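Local coordinates for protein probable serine protease HTRA3 (Homo sapiens, PDB 2P3W) that is probably a serine protease of the HtrA family, seen here as its PDZ domain, which binds peptide C termini, here a phage-derived sequence, at residues 81-86 against 98-103. Numbering follows the deposited sequence.
Sequences SPLLLE and IAPEVV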
loop_
_atom_site.group_PDB
_atom_site.type_symbol
_atom_site.label_atom_id
_atom_site.label_comp_id
_atom_site.label_asym_id
_atom_site.label_seq_id
_atom_site.Cartn_x
_atom_site.Cartn_y
_atom_site.Cartn_z
ATOM N N SER A 81 11.304 -15.839 6.599
ATOM C CA SER A 81 11.953 -14.626 7.028
ATOM C C SER A 81 13.453 -14.841 7.228
ATOM O O SER A 81 13.870 -15.749 7.993
ATOM C CB SER A 81 11.353 -14.150 8.346
ATOM O OG SER A 81 11.862 -12.860 8.693
ATOM N N PRO A 82 14.287 -14.018 6.557
ATOM C CA PRO A 82 13.981 -13.014 5.560
ATOM C C PRO A 82 13.736 -13.735 4.237
ATOM O O PRO A 82 13.847 -14.964 4.175
ATOM C CB PRO A 82 15.265 -12.181 5.486
ATOM C CG PRO A 82 16.318 -13.195 5.777
ATOM C CD PRO A 82 15.730 -14.123 6.802
ATOM N N LEU A 83 13.481 -12.961 3.200
ATOM C CA LEU A 83 13.296 -13.441 1.836
ATOM C C LEU A 83 14.474 -12.982 0.977
ATOM O O LEU A 83 14.714 -11.764 0.832
ATOM C CB LEU A 83 12.001 -12.865 1.257
ATOM C CG LEU A 83 10.676 -13.123 2.011
ATOM C CD1 LEU A 83 9.509 -12.616 1.150
ATOM C CD2 LEU A 83 10.524 -14.551 2.295
ATOM N N LEU A 84 15.182 -13.954 0.393
ATOM C CA LEU A 84 16.211 -13.674 -0.604
ATOM C C LEU A 84 15.520 -13.584 -1.961
ATOM O O LEU A 84 15.148 -14.592 -2.545
ATOM C CB LEU A 84 17.300 -14.750 -0.556
ATOM C CG LEU A 84 18.081 -14.857 0.759
ATOM C CD1 LEU A 84 18.885 -16.133 0.810
ATOM C CD2 LEU A 84 18.991 -13.660 0.963
ATOM N N LEU A 85 15.349 -12.354 -2.445
ATOM C CA LEU A 85 14.547 -12.092 -3.639
ATOM C C LEU A 85 15.461 -11.792 -4.813
ATOM O O LEU A 85 16.280 -10.888 -4.719
ATOM C CB LEU A 85 13.594 -10.919 -3.412
ATOM C CG LEU A 85 12.524 -11.098 -2.308
ATOM C CD1 LEU A 85 11.637 -9.902 -2.154
ATOM C CD2 LEU A 85 11.697 -12.340 -2.585
ATOM N N GLU A 86 15.299 -12.559 -5.886
ATOM C CA GLU A 86 16.009 -12.373 -7.149
ATOM C C GLU A 86 15.149 -11.479 -8.023
ATOM O O GLU A 86 13.979 -11.781 -8.270
ATOM C CB GLU A 86 16.191 -13.739 -7.825
ATOM C CG GLU A 86 17.098 -13.833 -9.074
ATOM C CD GLU A 86 17.393 -15.307 -9.459
ATOM O OE1 GLU A 86 17.868 -16.094 -8.603
ATOM O OE2 GLU A 86 17.126 -15.695 -10.615
ATOM N N ILE A 98 15.229 -9.250 2.095
ATOM C CA ILE A 98 14.132 -8.416 2.566
ATOM C C ILE A 98 13.433 -9.148 3.687
ATOM O O ILE A 98 12.744 -10.140 3.454
ATOM C CB ILE A 98 13.076 -8.121 1.449
ATOM C CG1 ILE A 98 13.740 -7.498 0.191
ATOM C CG2 ILE A 98 11.991 -7.238 1.996
ATOM C CD1 ILE A 98 14.474 -6.193 0.442
ATOM N N ALA A 99 13.621 -8.676 4.920
ATOM C CA ALA A 99 12.913 -9.241 6.065
ATOM C C ALA A 99 11.502 -8.678 6.229
ATOM O O ALA A 99 11.353 -7.464 6.426
ATOM C CB ALA A 99 13.728 -8.951 7.359
ATOM N N PRO A 100 10.459 -9.533 6.154
ATOM C CA PRO A 100 9.109 -8.994 6.399
ATOM C C PRO A 100 9.012 -8.337 7.767
ATOM O O PRO A 100 9.497 -8.880 8.738
ATOM C CB PRO A 100 8.194 -10.240 6.314
ATOM C CG PRO A 100 8.956 -11.196 5.428
ATOM C CD PRO A 100 10.430 -10.960 5.774
ATOM N N GLU A 101 8.444 -7.144 7.803
ATOM C CA GLU A 101 8.114 -6.425 9.037
ATOM C C GLU A 101 6.871 -7.023 9.663
ATOM O O GLU A 101 5.923 -7.353 8.968
ATOM C CB GLU A 101 7.879 -4.955 8.706
ATOM C CG GLU A 101 7.617 -4.059 9.892
ATOM C CD GLU A 101 7.793 -2.555 9.562
ATOM O OE1 GLU A 101 8.454 -2.173 8.539
ATOM O OE2 GLU A 101 7.218 -1.743 10.335
ATOM N N VAL A 102 6.891 -7.189 10.984
ATOM C CA VAL A 102 5.775 -7.774 11.703
ATOM C C VAL A 102 5.121 -6.715 12.598
ATOM O O VAL A 102 5.795 -6.035 13.390
ATOM C CB VAL A 102 6.237 -8.956 12.580
ATOM C CG1 VAL A 102 5.029 -9.642 13.215
ATOM C CG2 VAL A 102 7.063 -9.967 11.730
ATOM N N VAL A 103 3.804 -6.570 12.459
ATOM C CA VAL A 103 3.025 -5.628 13.283
ATOM C C VAL A 103 1.990 -6.411 14.067
ATOM O O VAL A 103 1.263 -7.215 13.518
ATOM C CB VAL A 103 2.329 -4.539 12.413
ATOM C CG1 VAL A 103 1.654 -3.490 13.284
ATOM C CG2 VAL A 103 3.333 -3.877 11.475
HETATM O O HOH W 1 9.822 -11.422 9.676
#
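L83 and I98 form an antiparallel hydrogen-bonded pair at the open end of the beta hairpin made by strands 83-89 and 92-103 of the PDZ domain. L83 N donates to I98 O at 2.9 Å, and I98 N returns a bond to L83 O, also at 2.9 Å. The second is nearly straight (176°). In the first, the donor stands well above the carbonyl plane of I98.

L83 and I98 point to the same buried face of the sheet. I98 CG1 lies anti to its carbonyl carbon (chi1 -55°), and this is the branch that meets L85 CD1 at 4.0 Å. The two side chains cross at about a right angle. L83 CG makes a looser contact with P100 CG at 4.3 Å.

Before L83 the chain passes through a cis peptide bond between S81 and P82. P82 CB lies 4.0 Å from A99 CB on the exposed side. S81 OG, anti to its own N (chi1 -172°), lies 3.8 Å from P100 CD. One water bridges S81 OG and P100 O, and it donates to the carbonyl.

Inside the fold, L83 and L85 rest on V62 of strand 58-62, and I98 packs on I8 and I53. Beyond P100 the second segment leaves strand 83-89 and pairs with strand 5-7, where E101 and F7 are joined by backbone hydrogen bonding.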